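PDB 2QS8: Xaa-Pro Dipeptidase from Alteromonas macleodii, which probably hydrolyses dipeptides or other peptides at a carboxy-terminal residue, as a metal-dependent carboxypeptidase of the amidohydrolase superfamily. Local coordinates for residues L10-G14 with F44-N48; P63-D67 with S105-T109; H98-T102 with H334-W338; A133-I137 with I404-L408; Y186-G192 with Y228-V232. All coordinates share one frame; numbering follows the deposited sequence.

Contact 1: L10-G14 with F44-N48; sequences LIHAG and FISSN
His12 on strand 9-16 lays its ring against Phe44 of the loop after strand 36-42. Its CB starts the contact over the Phe44 ring, off-centre, 4.3 Å from the ring centroid. CG comes next and lies 3.7 Å from Phe44 CD2. The two rings form an offset stack with their planes at 29°. Further out, ND1 turns to Tyr53 OH, which bonds it from strand 52-56. Phe44 CB sits over the centre of the imidazole face, nearest NE2 and CE1, with CD2 of His12 a little farther off. NE2 donates to Ile45 O at 2.8 Å. The acceptor lies in the ring plane and the bond falls on a carbonyl lone pair, though the N-H is bent to 143°. All this belongs to the small beta domain that many amidohydrolases carry beside the catalytic barrel. With an alanine in place of His12, Ile45 O and Tyr53 OH would probably lose this partner, and the Phe44 ring its stacking mate. Leu10 carries the other end. Its CG stands anti to the backbone N (chi1 171°), and its methyls part from there. CD1 touches Ile45 CD1 at 3.7 Å, while CD2 reaches Ser47 CB at 3.5 Å.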
# COMPACT_ATOMS: atom_id res chain seq x y z
N LEU A 10 -10.34 50.35 -31.48
CA LEU A 10 -11.39 51.07 -30.79
C LEU A 10 -12.73 50.38 -30.99
O LEU A 10 -13.08 50.02 -32.11
CB LEU A 10 -11.51 52.51 -31.30
CG LEU A 10 -12.74 53.25 -30.76
CD1 LEU A 10 -12.52 53.61 -29.28
CD2 LEU A 10 -13.00 54.51 -31.59
N ILE A 11 -13.47 50.21 -29.90
CA ILE A 11 -14.78 49.58 -29.98
C ILE A 11 -15.84 50.52 -29.42
O ILE A 11 -15.70 51.05 -28.31
CB ILE A 11 -14.83 48.26 -29.16
CG1 ILE A 11 -13.88 47.23 -29.77
CG2 ILE A 11 -16.25 47.71 -29.15
CD1 ILE A 11 -13.86 45.93 -29.00
N HIS A 12 -16.89 50.74 -30.20
CA HIS A 12 -18.01 51.58 -29.80
C HIS A 12 -19.09 50.62 -29.35
O HIS A 12 -19.70 49.92 -30.16
CB HIS A 12 -18.52 52.42 -30.97
CG HIS A 12 -17.74 53.68 -31.20
ND1 HIS A 12 -17.92 54.46 -32.32
CD2 HIS A 12 -16.80 54.30 -30.45
CE1 HIS A 12 -17.12 55.51 -32.25
NE2 HIS A 12 -16.44 55.44 -31.13
N ALA A 13 -19.33 50.57 -28.04
CA ALA A 13 -20.34 49.67 -27.51
C ALA A 13 -21.66 50.38 -27.19
O ALA A 13 -21.71 51.26 -26.33
CB ALA A 13 -19.80 48.97 -26.27
N GLY A 14 -22.71 49.98 -27.91
CA GLY A 14 -24.02 50.56 -27.69
C GLY A 14 -24.35 50.46 -26.22
O GLY A 14 -24.66 51.46 -25.57
N PHE A 44 -18.95 57.93 -27.62
CA PHE A 44 -18.28 57.36 -28.78
C PHE A 44 -17.20 58.32 -29.24
O PHE A 44 -17.48 59.28 -29.96
CB PHE A 44 -19.28 57.11 -29.91
CG PHE A 44 -20.35 56.09 -29.57
CD1 PHE A 44 -21.61 56.16 -30.15
CD2 PHE A 44 -20.10 55.06 -28.66
CE1 PHE A 44 -22.60 55.23 -29.84
CE2 PHE A 44 -21.09 54.13 -28.35
CZ PHE A 44 -22.35 54.22 -28.94
N ILE A 45 -15.96 58.08 -28.83
CA ILE A 45 -14.85 58.94 -29.21
C ILE A 45 -14.51 58.74 -30.68
O ILE A 45 -14.90 57.75 -31.29
CB ILE A 45 -13.59 58.68 -28.36
CG1 ILE A 45 -13.15 57.22 -28.48
CG2 ILE A 45 -13.88 59.04 -26.91
CD1 ILE A 45 -11.84 56.94 -27.74
N SER A 46 -13.76 59.69 -31.24
CA SER A 46 -13.38 59.63 -32.65
C SER A 46 -12.60 58.37 -32.97
O SER A 46 -11.76 57.94 -32.18
CB SER A 46 -12.56 60.87 -33.01
OG SER A 46 -13.28 62.06 -32.71
N SER A 47 -12.85 57.79 -34.14
CA SER A 47 -12.18 56.57 -34.56
C SER A 47 -11.20 56.74 -35.71
O SER A 47 -10.41 55.84 -36.00
CB SER A 47 -13.23 55.52 -34.95
OG SER A 47 -13.93 55.93 -36.11
N ASN A 48 -11.25 57.89 -36.37
CA ASN A 48 -10.38 58.19 -37.51
C ASN A 48 -8.89 58.00 -37.25
O ASN A 48 -8.11 57.81 -38.18
CB ASN A 48 -10.62 59.62 -37.97
CG ASN A 48 -12.10 59.95 -38.10
OD1 ASN A 48 -12.79 59.43 -38.98
ND2 ASN A 48 -12.59 60.81 -37.21

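Contact 2: P63-D67 with S105-T109; sequences PGLMD and SGFTT
The Phe107 ring carries Leu65 CB on one face, 3.8 Å from its centroid and offset toward the rim. Met66 C lies at the ring edge, in its plane, 3.5 Å from Phe107 CD2. The same corner of the ring meets Asp67, whose CB is 3.8 Å from Phe107 CD2. With CG anti to the carbonyl carbon (chi1 -69°), Phe107 swings its ring alongside the strand that holds Leu65, Met66 and Asp67. Phe325 meets this ring too, from outside the two segments. Cut back to a serine, Phe107 would probably leave a gap beside Leu65 CB and take the packing from the Met66-Asp67 peptide. The backbones join strands 60-67 and 107-112, parallel neighbours of the TIM-barrel fold, with helix 88-104 between them in the chain: a beta-alpha-beta unit. Gly106 ends that helix in a Schellman motif, and its positive phi suits glycine. Its carbonyl O takes the N-H of Leu65 at 3.1 Å. Leu65 O receives weak bonds from Thr108 N and Thr109 N. Asp67 N donates to Thr109 O at 3.3 Å, in the carbonyl plane. Met66 CA also lies 3.1 Å from Thr109 O, in a CA-H...O contact. Met66, a selenomethionine, runs side by side with Thr109 and places CG 3.6 Å from Thr109 CB. Gly64 lies close against Thr108, with its CA 3.1 Å from Thr108 OG1; a side chain there would strike that hydroxyl. Asp67 OD2 bonds Thr327 and OD1 bonds the backbone N of His69, a magnesium ligand.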
# COMPACT_ATOMS: atom_id res chain seq x y z
N PRO A 63 -18.17 40.82 -21.05
CA PRO A 63 -16.83 40.24 -21.05
C PRO A 63 -16.99 38.78 -21.49
O PRO A 63 -18.10 38.25 -21.48
CB PRO A 63 -16.38 40.39 -19.59
CG PRO A 63 -17.65 40.39 -18.82
CD PRO A 63 -18.63 41.13 -19.69
N GLY A 64 -15.90 38.14 -21.90
CA GLY A 64 -15.98 36.76 -22.33
C GLY A 64 -16.64 35.88 -21.29
O GLY A 64 -16.34 35.99 -20.10
N LEU A 65 -17.55 35.00 -21.71
CA LEU A 65 -18.24 34.12 -20.77
C LEU A 65 -17.41 32.88 -20.39
O LEU A 65 -16.55 32.44 -21.15
CB LEU A 65 -19.58 33.70 -21.38
CG LEU A 65 -20.50 34.88 -21.74
CD1 LEU A 65 -21.73 34.36 -22.47
CD2 LEU A 65 -20.90 35.63 -20.48
N MSE A 66 -17.68 32.34 -19.20
CA MSE A 66 -16.97 31.17 -18.71
C MSE A 66 -17.88 30.02 -18.27
O MSE A 66 -18.92 30.24 -17.66
CB MSE A 66 -16.09 31.57 -17.53
CG MSE A 66 -15.00 32.53 -17.91
SE MSE A 66 -13.76 32.83 -16.41
CE MSE A 66 -13.20 34.67 -16.79
N ASP A 67 -17.49 28.79 -18.60
CA ASP A 67 -18.26 27.60 -18.23
C ASP A 67 -17.33 26.74 -17.37
O ASP A 67 -16.33 26.22 -17.84
CB ASP A 67 -18.69 26.83 -19.49
CG ASP A 67 -19.75 25.78 -19.21
OD1 ASP A 67 -19.75 25.21 -18.09
OD2 ASP A 67 -20.59 25.52 -20.10
N SER A 105 -19.79 30.48 -29.47
CA SER A 105 -21.06 30.87 -28.86
C SER A 105 -20.86 31.94 -27.77
O SER A 105 -21.82 32.38 -27.13
CB SER A 105 -21.76 29.64 -28.27
OG SER A 105 -21.18 29.23 -27.04
N GLY A 106 -19.61 32.35 -27.56
CA GLY A 106 -19.34 33.36 -26.56
C GLY A 106 -18.52 32.96 -25.34
O GLY A 106 -18.15 33.82 -24.54
N PHE A 107 -18.22 31.68 -25.18
CA PHE A 107 -17.42 31.26 -24.03
C PHE A 107 -15.94 31.20 -24.37
O PHE A 107 -15.47 30.28 -25.04
CB PHE A 107 -17.93 29.92 -23.49
CG PHE A 107 -19.28 30.01 -22.85
CD1 PHE A 107 -20.43 30.14 -23.63
CD2 PHE A 107 -19.41 30.04 -21.46
CE1 PHE A 107 -21.68 30.30 -23.03
CE2 PHE A 107 -20.65 30.21 -20.87
CZ PHE A 107 -21.79 30.33 -21.66
N THR A 108 -15.23 32.22 -23.91
CA THR A 108 -13.80 32.38 -24.16
C THR A 108 -12.92 31.62 -23.18
O THR A 108 -11.73 31.41 -23.42
CB THR A 108 -13.44 33.88 -24.15
OG1 THR A 108 -13.96 34.50 -22.97
CG2 THR A 108 -14.00 34.57 -25.40
N THR A 109 -13.48 31.22 -22.05
CA THR A 109 -12.73 30.46 -21.07
C THR A 109 -13.62 29.36 -20.53
O THR A 109 -14.80 29.60 -20.25
CB THR A 109 -12.25 31.35 -19.88
OG1 THR A 109 -11.37 32.37 -20.35
CG2 THR A 109 -11.48 30.50 -18.86

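Contact 3: H98-T102 with H334-W338; sequences HAYVT and HGTNW
His98 and His334 stack where helix 88-104 of the TIM barrel meets the loop that leads into helix 339-346. The aromatic part is an offset stack, with ring centroids 4.3 Å apart and planes at 25°. His334 CD2 sits over one face of the His98 ring, toward its rim, 3.3 Å from His98 CG. In return His98 CB lies over a face of the His334 ring, 3.8 Å from its centroid. Polar bonds to the chain beyond His71, a magnesium ligand, help fix both rings: His98 ND1 bonds Gly73 N, and His334 NE2 bonds Gln74 O. The stack thus packs against the chain after this ligand, although the His334 side chain is about 10 Å from the magnesium ion. Van der Waals contacts come next. Val101 CG2 comes 3.8 Å from His334 O. Gly335 faces this part of the helix, and its positive phi suits glycine. Thr102 OG1 stands 3.9 Å from His334 CB. Hydrogen bonds within the helix come last. The Thr102 hydroxyl turns back, with OG1 anti to the carbonyl carbon (chi1 -63°). It donates to His98 O at 2.8 Å, and Thr102 N reaches that oxygen from the opposite face of its plane.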
# COMPACT_ATOMS: atom_id res chain seq x y z
N HIS A 98 -15.95 20.58 -30.62
CA HIS A 98 -16.73 20.91 -29.45
C HIS A 98 -16.23 22.22 -28.85
O HIS A 98 -17.03 23.06 -28.45
CB HIS A 98 -16.62 19.79 -28.41
CG HIS A 98 -17.24 18.50 -28.84
ND1 HIS A 98 -16.97 17.30 -28.21
CD2 HIS A 98 -18.15 18.23 -29.80
CE1 HIS A 98 -17.69 16.35 -28.77
NE2 HIS A 98 -18.41 16.88 -29.74
N ALA A 99 -14.92 22.38 -28.80
CA ALA A 99 -14.33 23.58 -28.23
C ALA A 99 -14.61 24.79 -29.09
O ALA A 99 -14.95 25.85 -28.59
CB ALA A 99 -12.82 23.39 -28.08
N TYR A 100 -14.47 24.63 -30.40
CA TYR A 100 -14.70 25.73 -31.30
C TYR A 100 -16.15 26.26 -31.26
O TYR A 100 -16.35 27.48 -31.21
CB TYR A 100 -14.33 25.36 -32.73
CG TYR A 100 -14.43 26.53 -33.65
CD1 TYR A 100 -13.60 27.64 -33.48
CD2 TYR A 100 -15.41 26.58 -34.64
CE1 TYR A 100 -13.74 28.78 -34.27
CE2 TYR A 100 -15.57 27.71 -35.44
CZ TYR A 100 -14.73 28.80 -35.25
OH TYR A 100 -14.88 29.92 -36.04
N VAL A 101 -17.14 25.37 -31.28
CA VAL A 101 -18.52 25.83 -31.25
C VAL A 101 -18.86 26.50 -29.92
O VAL A 101 -19.71 27.39 -29.86
CB VAL A 101 -19.54 24.68 -31.51
CG1 VAL A 101 -19.24 24.01 -32.84
CG2 VAL A 101 -19.49 23.67 -30.37
N THR A 102 -18.20 26.06 -28.85
CA THR A 102 -18.44 26.62 -27.53
C THR A 102 -17.84 28.02 -27.47
O THR A 102 -18.41 28.94 -26.90
CB THR A 102 -17.80 25.74 -26.43
OG1 THR A 102 -18.41 24.44 -26.44
CG2 THR A 102 -18.00 26.37 -25.06
N HIS A 334 -22.72 20.37 -27.13
CA HIS A 334 -21.82 21.50 -26.87
C HIS A 334 -22.33 22.65 -27.72
O HIS A 334 -22.79 22.44 -28.84
CB HIS A 334 -20.38 21.16 -27.29
CG HIS A 334 -19.69 20.20 -26.37
ND1 HIS A 334 -19.17 20.59 -25.15
CD2 HIS A 334 -19.50 18.87 -26.45
CE1 HIS A 334 -18.69 19.53 -24.53
NE2 HIS A 334 -18.87 18.47 -25.30
N GLY A 335 -22.26 23.86 -27.18
CA GLY A 335 -22.74 25.01 -27.93
C GLY A 335 -24.11 25.49 -27.46
O GLY A 335 -24.58 26.56 -27.85
N THR A 336 -24.77 24.69 -26.63
CA THR A 336 -26.08 25.07 -26.11
C THR A 336 -25.90 25.59 -24.68
O THR A 336 -26.86 25.69 -23.91
CB THR A 336 -27.04 23.86 -26.11
OG1 THR A 336 -26.55 22.85 -25.22
CG2 THR A 336 -27.16 23.29 -27.54
N ASN A 337 -24.66 25.92 -24.34
CA ASN A 337 -24.32 26.41 -23.01
C ASN A 337 -25.23 27.54 -22.53
O ASN A 337 -25.59 27.60 -21.35
CB ASN A 337 -22.86 26.88 -22.99
CG ASN A 337 -21.90 25.84 -23.57
OD1 ASN A 337 -21.10 25.24 -22.84
ND2 ASN A 337 -21.98 25.62 -24.88
N TRP A 338 -25.61 28.43 -23.45
CA TRP A 338 -26.45 29.57 -23.11
C TRP A 338 -27.75 29.24 -22.37
O TRP A 338 -28.21 30.03 -21.54
CB TRP A 338 -26.78 30.38 -24.36
CG TRP A 338 -27.59 29.61 -25.37
CD1 TRP A 338 -27.11 28.81 -26.36
CD2 TRP A 338 -29.02 29.55 -25.46
NE1 TRP A 338 -28.15 28.25 -27.07
CE2 TRP A 338 -29.33 28.69 -26.54
CE3 TRP A 338 -30.06 30.14 -24.74
CZ2 TRP A 338 -30.65 28.41 -26.90
CZ3 TRP A 338 -31.37 29.86 -25.10
CH2 TRP A 338 -31.65 29.00 -26.18

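Contact 4: A133-I137 with I404-L408; sequences AGPRI and IKDGL
Lys405 reaches across to Gly134 and bonds its carbonyl. This is the tight, buried side of the contact. The chain is extended from CB to NZ, with CG anti to the backbone N (chi1 175°). That straight run carries the ammonium group to Gly134 O, 2.8 Å away. NZ comes in tilted 33° from the carbonyl plane. The aliphatic part of the chain packs as well. CD and CE each pass 3.5 Å from Gly134 O, and CE lies 3.9 Å from Arg136 CG where the two side chains cross. Tyr410 and Ile127 also touch Lys405. Gly134 is almost fully extended, and a side chain there would strike Pro135. The contact ties the start of barrel strand 136-139 to the hairpin of strands 400-405 and 408-411, at the chain's C-terminal end. The hairpin turns through a type I' turn from Lys405 to Leu408. Asp406 and Gly407 form its corner, both with positive phi. The other side, at Arg136 and Asp406, is partly exposed, and a water joins it. Arg136 NH2 makes a nearly straight salt bridge to Asp406 OD1 at 2.9 Å. The oxygen lies in the guanidinium plane, at its edge. OD1 is met on its anti side, well out of the carboxylate plane, which is turned 69° from the guanidinium. The water accepts a weak bond from Arg136 NH1 and donates to Asp406 OD1 at 3.0 Å. Arg136 has a second acidic partner, since NE forms a salt bridge with Asp382. Asp382 OD1 also takes the backbone N-H of Asp406.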
# COMPACT_ATOMS: atom_id res chain seq x y z
N ALA A 133 -7.92 27.53 -33.17
CA ALA A 133 -8.73 28.43 -32.36
C ALA A 133 -9.59 27.68 -31.34
O ALA A 133 -10.03 26.55 -31.57
CB ALA A 133 -9.60 29.26 -33.27
N GLY A 134 -9.82 28.34 -30.21
CA GLY A 134 -10.61 27.76 -29.14
C GLY A 134 -10.59 28.65 -27.91
O GLY A 134 -9.97 29.71 -27.91
N PRO A 135 -11.28 28.25 -26.84
CA PRO A 135 -11.30 29.06 -25.62
C PRO A 135 -10.06 28.80 -24.78
O PRO A 135 -9.24 27.95 -25.11
CB PRO A 135 -12.57 28.58 -24.94
CG PRO A 135 -12.51 27.09 -25.22
CD PRO A 135 -12.09 27.03 -26.68
N ARG A 136 -9.91 29.56 -23.70
CA ARG A 136 -8.79 29.35 -22.79
C ARG A 136 -9.25 28.13 -21.99
O ARG A 136 -10.32 28.16 -21.39
CB ARG A 136 -8.60 30.54 -21.85
CG ARG A 136 -8.12 31.81 -22.53
CD ARG A 136 -8.16 33.00 -21.56
NE ARG A 136 -8.00 34.26 -22.28
CZ ARG A 136 -6.84 34.71 -22.77
NH1 ARG A 136 -5.72 34.01 -22.61
NH2 ARG A 136 -6.81 35.86 -23.43
N ILE A 137 -8.46 27.06 -22.00
CA ILE A 137 -8.85 25.86 -21.30
C ILE A 137 -8.05 25.56 -20.05
O ILE A 137 -6.83 25.62 -20.04
CB ILE A 137 -8.75 24.62 -22.22
CG1 ILE A 137 -9.65 24.79 -23.45
CG2 ILE A 137 -9.13 23.36 -21.44
CD1 ILE A 137 -9.58 23.61 -24.43
N ILE A 404 -14.12 38.15 -29.14
CA ILE A 404 -12.74 38.64 -29.15
C ILE A 404 -12.00 37.96 -28.01
O ILE A 404 -12.48 37.93 -26.88
CB ILE A 404 -12.67 40.17 -28.94
CG1 ILE A 404 -13.43 40.88 -30.07
CG2 ILE A 404 -11.22 40.61 -28.92
CD1 ILE A 404 -13.53 42.39 -29.92
N LYS A 405 -10.84 37.41 -28.31
CA LYS A 405 -10.06 36.73 -27.30
C LYS A 405 -8.61 37.16 -27.40
O LYS A 405 -8.00 37.10 -28.47
CB LYS A 405 -10.15 35.22 -27.50
CG LYS A 405 -9.27 34.40 -26.57
CD LYS A 405 -9.02 33.04 -27.18
CE LYS A 405 -7.99 32.25 -26.42
NZ LYS A 405 -7.63 31.03 -27.17
N ASP A 406 -8.06 37.61 -26.28
CA ASP A 406 -6.69 38.09 -26.20
C ASP A 406 -6.46 39.24 -27.18
O ASP A 406 -5.41 39.33 -27.82
CB ASP A 406 -5.72 36.93 -26.49
CG ASP A 406 -4.43 37.04 -25.71
OD1 ASP A 406 -4.49 37.22 -24.47
OD2 ASP A 406 -3.35 36.95 -26.33
N GLY A 407 -7.45 40.12 -27.29
CA GLY A 407 -7.32 41.26 -28.18
C GLY A 407 -7.50 40.97 -29.66
O GLY A 407 -7.31 41.86 -30.49
N LEU A 408 -7.84 39.73 -30.00
CA LEU A 408 -8.05 39.36 -31.41
C LEU A 408 -9.50 38.99 -31.69
O LEU A 408 -10.17 38.33 -30.89
CB LEU A 408 -7.13 38.20 -31.81
CG LEU A 408 -5.70 38.54 -32.25
CD1 LEU A 408 -4.97 39.36 -31.19
CD2 LEU A 408 -4.94 37.24 -32.51
O HOH W 1 -2.68 35.30 -22.95

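Contact 5: Y186-G192 with Y228-V232; sequences YKDGADG and YGMWV
Gly192 fits flat against the Trp231 indole. Its CA sits over the centre of the six-membered ring, 3.4 Å from the centroid and only 4° off the normal. The glycine makes the hollow, since any CB there would run into the ring. Asp191 O lies over the same face, nearer the rim, 3.9 Å from Trp231 NE1. Trp231 CG stands between its backbone N and carbonyl carbon, which swings the indole over the neighbouring strand. Arg111 makes a cation-pi contact with this indole. The bump from 228-232 is Met230, a selenomethionine. Its chain runs straight to SE and then bends (chi3 92°), so that the methyl drops into a dip in the opposing backbone. CE is 3.4 Å from both Ala190 O and Gly192 O, and 3.8 Å from Ala190 CB. Tyr186 closes the far end of this hollow, with its CB 4.2 Å from Met230 SE. Tyr228 leans on one face of the Tyr186 ring. Tyr228 CD2 is 3.6 Å from Tyr186 CG, with the planes oblique at 55°. The contact joins two consecutive barrel units where helices 175-188 and 215-227 end and strands 192-196 and 231-236 begin. Gly189 and Gly229 end those helices in Schellman motifs. No hydrogen bond links the two segments, so they are held by shape and apolar contact. Polar ends look elsewhere: Tyr228 OH bonds Arg183, Asp191 pairs with Arg124, and Tyr186 OH bonds Ser207 N of the second subunit. The tyrosine pair thus lies at the interface with that subunit, and the polar end of Tyr186 is satisfied across it.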
# COMPACT_ATOMS: atom_id res chain seq x y z
N TYR A 186 -0.85 15.99 -12.16
CA TYR A 186 0.14 17.05 -12.27
C TYR A 186 1.14 16.64 -13.36
O TYR A 186 1.56 17.45 -14.19
CB TYR A 186 0.89 17.22 -10.94
CG TYR A 186 2.24 17.89 -11.06
CD1 TYR A 186 2.35 19.26 -11.34
CD2 TYR A 186 3.41 17.16 -10.91
CE1 TYR A 186 3.60 19.87 -11.47
CE2 TYR A 186 4.66 17.76 -11.03
CZ TYR A 186 4.75 19.11 -11.31
OH TYR A 186 5.98 19.70 -11.41
N LYS A 187 1.50 15.36 -13.34
CA LYS A 187 2.45 14.82 -14.29
C LYS A 187 1.91 14.88 -15.71
O LYS A 187 2.64 15.21 -16.62
CB LYS A 187 2.80 13.37 -13.90
CG LYS A 187 3.92 12.70 -14.70
CD LYS A 187 4.27 11.33 -14.08
CE LYS A 187 5.31 10.60 -14.92
NZ LYS A 187 5.87 9.44 -14.18
N ASP A 188 0.62 14.58 -15.89
CA ASP A 188 0.01 14.61 -17.21
C ASP A 188 -0.09 16.04 -17.77
O ASP A 188 -0.21 16.22 -18.98
CB ASP A 188 -1.38 13.99 -17.20
CG ASP A 188 -1.38 12.51 -16.85
OD1 ASP A 188 -0.40 11.80 -17.18
OD2 ASP A 188 -2.37 12.05 -16.26
N GLY A 189 -0.05 17.03 -16.88
CA GLY A 189 -0.14 18.42 -17.29
C GLY A 189 -1.43 19.13 -16.90
O GLY A 189 -1.73 20.19 -17.44
N ALA A 190 -2.21 18.56 -15.98
CA ALA A 190 -3.47 19.18 -15.56
C ALA A 190 -3.31 20.47 -14.74
O ALA A 190 -2.32 20.64 -14.02
CB ALA A 190 -4.29 18.17 -14.76
N ASP A 191 -4.28 21.37 -14.84
CA ASP A 191 -4.27 22.63 -14.09
C ASP A 191 -4.94 22.41 -12.74
O ASP A 191 -4.62 23.08 -11.76
CB ASP A 191 -5.06 23.73 -14.82
CG ASP A 191 -4.53 24.02 -16.21
OD1 ASP A 191 -5.18 23.62 -17.20
OD2 ASP A 191 -3.46 24.65 -16.29
N GLY A 192 -5.87 21.46 -12.70
CA GLY A 192 -6.57 21.17 -11.47
C GLY A 192 -6.97 19.72 -11.30
O GLY A 192 -6.61 18.84 -12.10
N TYR A 228 0.46 21.22 -4.92
CA TYR A 228 0.76 21.43 -6.32
C TYR A 228 0.04 22.64 -6.91
O TYR A 228 0.04 22.84 -8.12
CB TYR A 228 0.44 20.14 -7.11
CG TYR A 228 1.39 19.01 -6.76
CD1 TYR A 228 1.28 18.34 -5.53
CD2 TYR A 228 2.46 18.69 -7.59
CE1 TYR A 228 2.22 17.40 -5.14
CE2 TYR A 228 3.42 17.75 -7.21
CZ TYR A 228 3.29 17.11 -5.97
OH TYR A 228 4.23 16.21 -5.56
N GLY A 229 -0.54 23.47 -6.04
CA GLY A 229 -1.23 24.66 -6.49
C GLY A 229 -2.37 24.35 -7.45
O GLY A 229 -2.57 25.06 -8.44
N MSE A 230 -3.11 23.29 -7.15
CA MSE A 230 -4.21 22.86 -8.00
C MSE A 230 -5.56 23.07 -7.31
O MSE A 230 -5.68 22.83 -6.11
CB MSE A 230 -4.03 21.39 -8.35
CG MSE A 230 -2.75 21.15 -9.11
SE MSE A 230 -2.50 19.23 -9.44
CE MSE A 230 -3.37 19.01 -11.22
N TRP A 231 -6.55 23.55 -8.06
CA TRP A 231 -7.88 23.73 -7.48
C TRP A 231 -8.54 22.35 -7.47
O TRP A 231 -8.09 21.44 -8.17
CB TRP A 231 -8.73 24.72 -8.29
CG TRP A 231 -8.55 24.64 -9.79
CD1 TRP A 231 -7.84 25.50 -10.57
CD2 TRP A 231 -9.12 23.66 -10.68
NE1 TRP A 231 -7.93 25.13 -11.89
CE2 TRP A 231 -8.71 24.01 -11.99
CE3 TRP A 231 -9.93 22.54 -10.50
CZ2 TRP A 231 -9.08 23.26 -13.11
CZ3 TRP A 231 -10.30 21.80 -11.62
CH2 TRP A 231 -9.88 22.16 -12.91
N VAL A 232 -9.59 22.20 -6.68
CA VAL A 232 -10.29 20.92 -6.59
C VAL A 232 -11.79 21.07 -6.84
O VAL A 232 -12.50 21.71 -6.06
CB VAL A 232 -10.04 20.27 -5.20
CG1 VAL A 232 -10.82 18.96 -5.07
CG2 VAL A 232 -8.55 20.01 -5.00

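Overall arrangement
Contact 1 lies in the small beta domain, 33 Å from the chain's centre, and closes before the others open. Contacts 2, 3 and 4 gather near the centre, with 9 to 14 Å between their centres. Strand 107-112 joins contact 2 to contact 4, as it pairs with 60-67 and with 136-139. Helix 88-104 of contact 3 leads straight into it, and the segments of contacts 2 and 3 alternate along the chain. Contacts 1 and 4 reach the same mixed sheet, and Ile11 packs on Ile404. Contact 5 sits about 22 Å from contacts 2 and 4, on later barrel strands. Contacts 3 and 4 join segments more than 200 residues apart, and contact 5 falls within both spans. The late chain thus returns to the early barrel strands.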